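Local structure of post-proline cleaving enzyme (Rickettsia typhi, 4HVT) at residues Y131-R143 / G185-T197. The protein is probably a serine endopeptidase of the prolyl oligopeptidase family, cutting peptides on the carboxyl side of proline residues. Numbering follows the deposited sequence. Where two conformers were deposited one is given.
Sequences YRGVSNCFQNPNR and GKFTYPTWINKDT
W192 lies flat against C137 where two neighbouring blades of the N-terminal beta-propeller meet, each contributing its first strand, 129-136 and 190-192. The two strands run in nearly the same direction, 21° apart, but their axes come no closer than 7.6 Å, so side chains and waters rather than a backbone ladder join the blades. Packing is tightest over one face of the indole. C137 CB sits 3.7 Å from the centroid of the W192 five-membered ring in a CH-pi contact, and with chi1 at -179° the thiol swings away from the backbone N, bringing SG over the six-membered ring of W192, 4.0 Å from its centroid. At the indole rim, W192 NE1 donates to S135 O (3.1 Å); the acceptor lies in the ring plane, whereas the donor stands above the carbonyl plane. This nearly straight bond, together with the C137 packing, restrains the rotation of the indole, whose benzo end meets R143 CB. L145 and E160 of the 131-143 blade and I198 of the other also touch the W192 side chain.

At the start of 131-136 and in the loop before 190-192 the fit is looser and wetter. Across the blades, the R132 side chain touches only F187, R132 NH2 lying 3.7 Å from F187 CE1, with guanidinium and ring planes almost perpendicular; its NH1 turns to S149 and the carbonyl of K153 within its own blade. Water 1 joins R132 O to Y189 OH. Beside the indole, near the strand ends, water 2 links S135 OG with W192 N. Beyond it, Q139 NE2 passes 3.4 Å from N194 CA and donates to water 3 (2.6 Å), and that water donates a weak bond to W192 O.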
ATOM      1  N   TYR A 131      -2.967 -11.076 -11.179  1.00 12.71           N
ATOM      2  CA  TYR A 131      -1.552 -10.767 -11.355  1.00 12.98           C
ATOM      3  C   TYR A 131      -1.006 -10.042 -10.159  1.00 12.11           C
ATOM      4  O   TYR A 131      -1.587  -9.041  -9.690  1.00 11.68           O
ATOM      5  CB  TYR A 131      -1.419  -9.841 -12.554  1.00 13.82           C
ATOM      6  CG  TYR A 131      -0.075  -9.192 -12.782  1.00 14.53           C
ATOM      7  CD1 TYR A 131       0.988  -9.909 -13.263  1.00 16.15           C
ATOM      8  CD2 TYR A 131       0.119  -7.841 -12.504  1.00 15.40           C
ATOM      9  CE1 TYR A 131       2.225  -9.313 -13.489  1.00 16.95           C
ATOM     10  CE2 TYR A 131       1.329  -7.225 -12.765  1.00 15.79           C
ATOM     11  CZ  TYR A 131       2.367  -7.961 -13.251  1.00 16.66           C
ATOM     12  OH  TYR A 131       3.566  -7.342 -13.485  1.00 17.92           O
ATOM     13  N   ARG A 132       0.117 -10.528  -9.636  1.00 11.65           N
ATOM     14  CA  ARG A 132       0.719  -9.959  -8.441  1.00 11.72           C
ATOM     15  C   ARG A 132       2.228  -9.622  -8.616  1.00 12.07           C
ATOM     16  O   ARG A 132       2.908  -9.414  -7.626  1.00 12.40           O
ATOM     17  CB  ARG A 132       0.528 -10.877  -7.196  1.00 11.95           C
ATOM     18  CG  ARG A 132      -0.890 -11.355  -6.914  1.00 12.58           C
ATOM     19  CD  ARG A 132      -1.884 -10.248  -6.499  1.00 13.18           C
ATOM     20  NE  ARG A 132      -1.469  -9.575  -5.303  1.00 13.35           N
ATOM     21  CZ  ARG A 132      -1.943  -9.847  -4.087  1.00 14.46           C
ATOM     22  NH1 ARG A 132      -2.824 -10.803  -3.919  1.00 15.05           N
ATOM     23  NH2 ARG A 132      -1.523  -9.140  -3.041  1.00 15.75           N
ATOM     24  N   GLY A 133       2.672  -9.462  -9.861  1.00 12.38           N
ATOM     25  CA  GLY A 133       4.029  -8.970 -10.176  1.00 12.71           C
ATOM     26  C   GLY A 133       4.902 -10.063 -10.756  1.00 12.86           C
ATOM     27  O   GLY A 133       4.470 -11.199 -10.872  1.00 12.36           O
ATOM     28  N   VAL A 134       6.118  -9.681 -11.142  1.00 13.28           N
ATOM     29  CA  VAL A 134       7.016 -10.599 -11.855  1.00 13.66           C
ATOM     30  C   VAL A 134       8.417 -10.415 -11.335  1.00 14.75           C
ATOM     31  O   VAL A 134       8.766  -9.360 -10.771  1.00 13.98           O
ATOM     32  CB  VAL A 134       7.066 -10.405 -13.404  1.00 14.29           C
ATOM     33  CG1 VAL A 134       5.717 -10.457 -14.049  1.00 14.69           C
ATOM     34  CG2 VAL A 134       7.799  -9.107 -13.783  1.00 14.44           C
ATOM     35  N   SER A 135       9.240 -11.449 -11.498  1.00 14.63           N
ATOM     36  CA  SER A 135      10.669 -11.356 -11.234  1.00 16.76           C
ATOM     37  C   SER A 135      11.413 -12.004 -12.405  1.00 17.23           C
ATOM     38  O   SER A 135      11.173 -13.186 -12.740  1.00 16.41           O
ATOM     39  CB  SER A 135      11.051 -12.106  -9.975  1.00 18.58           C
ATOM     40  OG  SER A 135      12.424 -11.869  -9.772  1.00 21.84           O
ATOM     41  N   ASN A 136      12.316 -11.232 -13.007  1.00 17.11           N
ATOM     42  CA  ASN A 136      13.059 -11.650 -14.171  1.00 17.82           C
ATOM     43  C   ASN A 136      14.417 -12.272 -13.796  1.00 16.59           C
ATOM     44  O   ASN A 136      15.077 -11.843 -12.852  1.00 16.56           O
ATOM     45  CB  ASN A 136      13.266 -10.403 -15.083  1.00 19.38           C
ATOM     46  CG  ASN A 136      13.754 -10.737 -16.464  1.00 21.32           C
ATOM     47  OD1 ASN A 136      14.548  -9.980 -17.016  1.00 26.74           O
ATOM     48  ND2 ASN A 136      13.288 -11.827 -17.061  1.00 22.33           N
ATOM     49  N   CYS A 137      14.809 -13.320 -14.510  1.00 16.84           N
ATOM     50  CA  CYS A 137      16.050 -14.038 -14.233  1.00 17.05           C
ATOM     51  C   CYS A 137      17.230 -13.303 -14.883  1.00 17.59           C
ATOM     52  O   CYS A 137      17.230 -13.105 -16.081  1.00 18.29           O
ATOM     53  CB  CYS A 137      15.975 -15.447 -14.811  1.00 17.22           C
ATOM     54  SG  CYS A 137      17.459 -16.412 -14.494  1.00 17.98           S
ATOM     55  N   PHE A 138      18.271 -13.004 -14.130  1.00 17.12           N
ATOM     56  CA  PHE A 138      19.388 -12.240 -14.710  1.00 17.94           C
ATOM     57  C   PHE A 138      20.213 -13.101 -15.659  1.00 18.93           C
ATOM     58  O   PHE A 138      20.691 -12.606 -16.666  1.00 19.91           O
ATOM     59  CB  PHE A 138      20.268 -11.639 -13.595  1.00 17.53           C
ATOM     60  CG  PHE A 138      21.463 -10.868 -14.114  1.00 18.13           C
ATOM     61  CD1 PHE A 138      21.305  -9.621 -14.628  1.00 18.02           C
ATOM     62  CD2 PHE A 138      22.749 -11.441 -14.072  1.00 19.63           C
ATOM     63  CE1 PHE A 138      22.387  -8.917 -15.111  1.00 19.37           C
ATOM     64  CE2 PHE A 138      23.840 -10.728 -14.559  1.00 19.69           C
ATOM     65  CZ  PHE A 138      23.648  -9.470 -15.051  1.00 19.88           C
ATOM     66  N   GLN A 139      20.364 -14.367 -15.329  1.00 20.04           N
ATOM     67  CA  GLN A 139      21.222 -15.284 -16.072  1.00 21.33           C
ATOM     68  C   GLN A 139      20.534 -15.715 -17.390  1.00 21.28           C
ATOM     69  O   GLN A 139      21.194 -15.977 -18.381  1.00 24.74           O
ATOM     70  CB  GLN A 139      21.565 -16.491 -15.215  1.00 23.77           C
ATOM     71  CG  GLN A 139      22.383 -16.194 -13.939  1.00 26.31           C
ATOM     72  CD  GLN A 139      21.667 -15.471 -12.771  1.00 28.20           C
ATOM     73  OE1 GLN A 139      22.357 -14.735 -12.061  1.00 35.07           O
ATOM     74  NE2 GLN A 139      20.335 -15.702 -12.510  1.00 26.37           N
ATOM     75  N   ASN A 140      19.213 -15.721 -17.411  1.00 19.55           N
ATOM     76  CA  ASN A 140      18.430 -15.936 -18.603  1.00 19.51           C
ATOM     77  C   ASN A 140      17.205 -15.041 -18.591  1.00 18.59           C
ATOM     78  O   ASN A 140      16.145 -15.439 -18.105  1.00 16.99           O
ATOM     79  CB  ASN A 140      17.989 -17.383 -18.753  1.00 20.60           C
ATOM     80  CG  ASN A 140      17.194 -17.595 -20.040  1.00 21.18           C
ATOM     81  OD1 ASN A 140      16.923 -16.642 -20.775  1.00 21.65           O
ATOM     82  ND2 ASN A 140      16.716 -18.801 -20.235  1.00 22.88           N
ATOM     83  N   PRO A 141      17.321 -13.833 -19.173  1.00 18.04           N
ATOM     84  CA  PRO A 141      16.247 -12.836 -19.023  1.00 18.41           C
ATOM     85  C   PRO A 141      14.987 -13.138 -19.776  1.00 18.14           C
ATOM     86  O   PRO A 141      14.045 -12.371 -19.651  1.00 19.26           O
ATOM     87  CB  PRO A 141      16.889 -11.531 -19.533  1.00 18.43           C
ATOM     88  CG  PRO A 141      18.026 -11.977 -20.360  1.00 19.27           C
ATOM     89  CD  PRO A 141      18.527 -13.241 -19.757  1.00 19.32           C
ATOM     90  N   ASN A 142      14.945 -14.206 -20.541  1.00 18.86           N
ATOM     91  CA  ASN A 142      13.669 -14.692 -21.073  1.00 19.78           C
ATOM     92  C   ASN A 142      12.778 -15.337 -19.991  1.00 18.06           C
ATOM     93  O   ASN A 142      11.595 -15.547 -20.207  1.00 19.42           O
ATOM     94  CB  ASN A 142      13.877 -15.691 -22.183  1.00 22.07           C
ATOM     95  CG  ASN A 142      14.330 -15.042 -23.482  1.00 24.61           C
ATOM     96  OD1 ASN A 142      14.088 -13.853 -23.726  1.00 26.68           O
ATOM     97  ND2 ASN A 142      14.998 -15.825 -24.312  1.00 27.68           N
ATOM     98  N   ARG A 143      13.353 -15.677 -18.855  1.00 16.52           N
ATOM     99  CA  ARG A 143      12.578 -16.403 -17.842  1.00 15.36           C
ATOM    100  C   ARG A 143      12.080 -15.435 -16.790  1.00 14.13           C
ATOM    101  O   ARG A 143      12.842 -14.617 -16.284  1.00 13.84           O
ATOM    102  CB  ARG A 143      13.405 -17.561 -17.189  1.00 15.32           C
ATOM    103  CG  ARG A 143      13.643 -18.766 -18.070  1.00 16.05           C
ATOM    104  CD  ARG A 143      12.353 -19.465 -18.453  1.00 16.19           C
ATOM    105  NE  ARG A 143      12.584 -20.502 -19.452  1.00 17.39           N
ATOM    106  CZ  ARG A 143      12.916 -21.768 -19.216  1.00 18.16           C
ATOM    107  NH1 ARG A 143      13.080 -22.222 -17.995  1.00 18.16           N
ATOM    108  NH2 ARG A 143      13.126 -22.581 -20.241  1.00 20.07           N
ATOM    109  N   GLY A 185       0.997 -19.367   0.092  1.00 11.24           N
ATOM    110  CA  GLY A 185       1.480 -18.767   1.326  1.00 10.47           C
ATOM    111  C   GLY A 185       1.316 -17.262   1.259  1.00 10.15           C
ATOM    112  O   GLY A 185       1.451 -16.699   0.177  1.00  9.83           O
ATOM    113  N   LYS A 186       1.010 -16.631   2.409  1.00  9.94           N
ATOM    114  CA  LYS A 186       0.800 -15.177   2.401  1.00  9.79           C
ATOM    115  C   LYS A 186       2.089 -14.447   2.036  1.00  9.58           C
ATOM    116  O   LYS A 186       3.101 -14.505   2.732  1.00  9.20           O
ATOM    117  CB  LYS A 186       0.263 -14.643   3.721  1.00 10.15           C
ATOM    118  CG  LYS A 186      -1.145 -15.076   4.027  1.00 10.98           C
ATOM    119  CD  LYS A 186      -1.767 -14.228   5.130  1.00 11.33           C
ATOM    120  CE  LYS A 186      -1.025 -14.350   6.437  1.00 11.30           C
ATOM    121  NZ  LYS A 186      -1.643 -13.427   7.439  1.00 11.61           N
ATOM    122  N   PHE A 187       2.025 -13.731   0.933  1.00  9.64           N
ATOM    123  CA  PHE A 187       3.156 -12.992   0.356  1.00 10.13           C
ATOM    124  C   PHE A 187       4.405 -13.883   0.187  1.00  9.92           C
ATOM    125  O   PHE A 187       5.535 -13.461   0.363  1.00  9.95           O
ATOM    126  CB  PHE A 187       3.425 -11.710   1.131  1.00 10.67           C
ATOM    127  CG  PHE A 187       2.236 -10.785   1.163  1.00 11.70           C
ATOM    128  CD1 PHE A 187       1.755 -10.215  -0.013  1.00 12.90           C
ATOM    129  CD2 PHE A 187       1.544 -10.578   2.325  1.00 12.96           C
ATOM    130  CE1 PHE A 187       0.655  -9.371  -0.010  1.00 14.10           C
ATOM    131  CE2 PHE A 187       0.439  -9.763   2.334  1.00 13.79           C
ATOM    132  CZ  PHE A 187      -0.009  -9.182   1.181  1.00 13.97           C
ATOM    133  N   THR A 188       4.146 -15.092  -0.259  1.00 10.21           N
ATOM    134  CA  THR A 188       5.214 -15.966  -0.802  1.00 10.20           C
ATOM    135  C   THR A 188       5.629 -15.374  -2.112  1.00 10.52           C
ATOM    136  O   THR A 188       4.815 -15.273  -3.036  1.00 10.75           O
ATOM    137  CB  THR A 188       4.725 -17.388  -1.023  1.00 10.73           C
ATOM    138  OG1 THR A 188       4.514 -18.024   0.258  1.00 10.44           O
ATOM    139  CG2 THR A 188       5.797 -18.161  -1.788  1.00 10.88           C
ATOM    140  N   TYR A 189       6.876 -14.926  -2.171  1.00 10.73           N
ATOM    141  CA  TYR A 189       7.496 -14.416  -3.373  1.00 11.68           C
ATOM    142  C   TYR A 189       8.861 -15.073  -3.588  1.00 10.90           C
ATOM    143  O   TYR A 189       9.635 -15.269  -2.607  1.00 11.02           O
ATOM    144  CB  TYR A 189       7.759 -12.907  -3.265  1.00 12.83           C
ATOM    145  CG  TYR A 189       6.578 -12.002  -3.307  1.00 14.53           C
ATOM    146  CD1 TYR A 189       5.903 -11.740  -4.491  1.00 16.10           C
ATOM    147  CD2 TYR A 189       6.198 -11.322  -2.172  1.00 16.03           C
ATOM    148  CE1 TYR A 189       4.814 -10.833  -4.506  1.00 16.82           C
ATOM    149  CE2 TYR A 189       5.135 -10.438  -2.173  1.00 17.23           C
ATOM    150  CZ  TYR A 189       4.458 -10.194  -3.327  1.00 17.27           C
ATOM    151  OH  TYR A 189       3.402  -9.314  -3.252  1.00 21.15           O
ATOM    152  N   PRO A 190       9.170 -15.426  -4.844  1.00  9.86           N
ATOM    153  CA  PRO A 190      10.473 -16.084  -5.107  1.00  9.69           C
ATOM    154  C   PRO A 190      11.530 -15.114  -5.595  1.00  9.84           C
ATOM    155  O   PRO A 190      11.210 -14.083  -6.223  1.00 10.30           O
ATOM    156  CB  PRO A 190      10.139 -17.067  -6.213  1.00  9.92           C
ATOM    157  CG  PRO A 190       9.053 -16.329  -7.012  1.00  9.93           C
ATOM    158  CD  PRO A 190       8.244 -15.610  -5.961  1.00  9.83           C
ATOM    159  N   THR A 191      12.789 -15.491  -5.328  1.00 10.10           N
ATOM    160  CA  THR A 191      13.970 -14.783  -5.745  1.00 10.30           C
ATOM    161  C   THR A 191      14.864 -15.753  -6.536  1.00 10.21           C
ATOM    162  O   THR A 191      15.135 -16.838  -6.114  1.00 10.35           O
ATOM    163  CB  THR A 191      14.720 -14.203  -4.535  1.00 10.29           C
ATOM    164  OG1 THR A 191      13.886 -13.208  -3.927  1.00 10.30           O
ATOM    165  CG2 THR A 191      16.060 -13.536  -4.954  1.00 10.58           C
ATOM    166  N   TRP A 192      15.287 -15.324  -7.742  1.00 10.67           N
ATOM    167  CA  TRP A 192      16.221 -16.150  -8.493  1.00 11.35           C
ATOM    168  C   TRP A 192      17.627 -16.182  -7.839  1.00 12.54           C
ATOM    169  O   TRP A 192      18.132 -15.135  -7.413  1.00 13.35           O
ATOM    170  CB  TRP A 192      16.380 -15.650  -9.923  1.00 11.07           C
ATOM    171  CG  TRP A 192      15.216 -15.774 -10.809  1.00 10.99           C
ATOM    172  CD1 TRP A 192      14.274 -14.823 -11.026  1.00 10.82           C
ATOM    173  CD2 TRP A 192      14.847 -16.888 -11.619  1.00 11.39           C
ATOM    174  NE1 TRP A 192      13.374 -15.231 -11.951  1.00 11.06           N
ATOM    175  CE2 TRP A 192      13.667 -16.525 -12.304  1.00 11.43           C
ATOM    176  CE3 TRP A 192      15.358 -18.170 -11.808  1.00 11.71           C
ATOM    177  CZ2 TRP A 192      13.034 -17.363 -13.179  1.00 11.72           C
ATOM    178  CZ3 TRP A 192      14.715 -19.011 -12.694  1.00 12.17           C
ATOM    179  CH2 TRP A 192      13.569 -18.580 -13.387  1.00 12.26           C
ATOM    180  N   ILE A 193      18.250 -17.359  -7.765  1.00 13.22           N
ATOM    181  CA  ILE A 193      19.644 -17.581  -7.301  0.50 14.01           C
ATOM    182  C   ILE A 193      20.517 -17.663  -8.600  1.00 14.89           C
ATOM    183  O   ILE A 193      21.619 -17.017  -8.748  1.00 16.78           O
ATOM    184  CB  ILE A 193      19.713 -18.888  -6.400  0.50 14.31           C
ATOM    185  CG1 ILE A 193      19.002 -18.762  -5.031  0.50 14.29           C
ATOM    186  CG2 ILE A 193      21.122 -19.369  -6.088  0.50 14.61           C
ATOM    187  CD1 ILE A 193      19.405 -17.574  -4.182  0.50 14.20           C
ATOM    188  N   ASN A 194      20.072 -18.515  -9.523  1.00 14.79           N
ATOM    189  CA  ASN A 194      20.701 -18.648 -10.801  1.00 15.32           C
ATOM    190  C   ASN A 194      19.638 -19.163 -11.769  1.00 15.18           C
ATOM    191  O   ASN A 194      18.487 -19.295 -11.379  1.00 14.26           O
ATOM    192  CB  ASN A 194      22.003 -19.472 -10.750  1.00 16.04           C
ATOM    193  CG  ASN A 194      21.812 -20.933 -10.344  1.00 16.71           C
ATOM    194  OD1 ASN A 194      20.817 -21.574 -10.675  1.00 16.45           O
ATOM    195  ND2 ASN A 194      22.811 -21.497  -9.617  1.00 18.09           N
ATOM    196  N   LYS A 195      19.998 -19.507 -13.000  1.00 15.32           N
ATOM    197  CA  LYS A 195      18.962 -19.861 -13.941  1.00 15.74           C
ATOM    198  C   LYS A 195      18.204 -21.145 -13.578  1.00 15.51           C
ATOM    199  O   LYS A 195      17.092 -21.370 -14.109  1.00 15.32           O
ATOM    200  CB  LYS A 195      19.516 -19.981 -15.350  1.00 17.65           C
ATOM    201  CG  LYS A 195      20.471 -21.123 -15.546  1.00 19.32           C
ATOM    202  CD  LYS A 195      21.044 -21.043 -16.959  1.00 22.31           C
ATOM    203  CE  LYS A 195      22.015 -22.156 -17.180  1.00 23.72           C
ATOM    204  NZ  LYS A 195      21.512 -23.547 -16.994  1.00 25.51           N
ATOM    205  N   ASP A 196      18.760 -21.912 -12.643  1.00 15.02           N
ATOM    206  CA  ASP A 196      18.210 -23.202 -12.219  1.00 14.93           C
ATOM    207  C   ASP A 196      17.944 -23.322 -10.725  1.00 13.90           C
ATOM    208  O   ASP A 196      17.746 -24.446 -10.221  1.00 13.66           O
ATOM    209  CB  ASP A 196      19.119 -24.363 -12.656  1.00 16.08           C
ATOM    210  CG  ASP A 196      19.295 -24.424 -14.173  1.00 16.89           C
ATOM    211  OD1 ASP A 196      18.283 -24.310 -14.889  1.00 17.27           O
ATOM    212  OD2 ASP A 196      20.462 -24.610 -14.654  1.00 18.68           O
ATOM    213  N   THR A 197      17.846 -22.188 -10.014  1.00 12.93           N
ATOM    214  CA  THR A 197      17.708 -22.241  -8.575  1.00 12.50           C
ATOM    215  C   THR A 197      16.974 -21.021  -8.072  1.00 11.42           C
ATOM    216  O   THR A 197      17.240 -19.894  -8.539  1.00 11.28           O
ATOM    217  CB  THR A 197      19.101 -22.243  -7.915  1.00 12.88           C
ATOM    218  OG1 THR A 197      19.940 -23.198  -8.573  1.00 13.98           O
ATOM    219  CG2 THR A 197      18.998 -22.614  -6.451  1.00 13.18           C
TER
HETATM  220  O   HOH W   1       2.591  -8.119  -5.469  1.00 27.34           O
HETATM  221  O   HOH W   2      14.383 -12.563  -8.380  1.00 21.84           O
HETATM  222  O   HOH W   3      19.765 -14.490 -10.255  1.00 26.55           O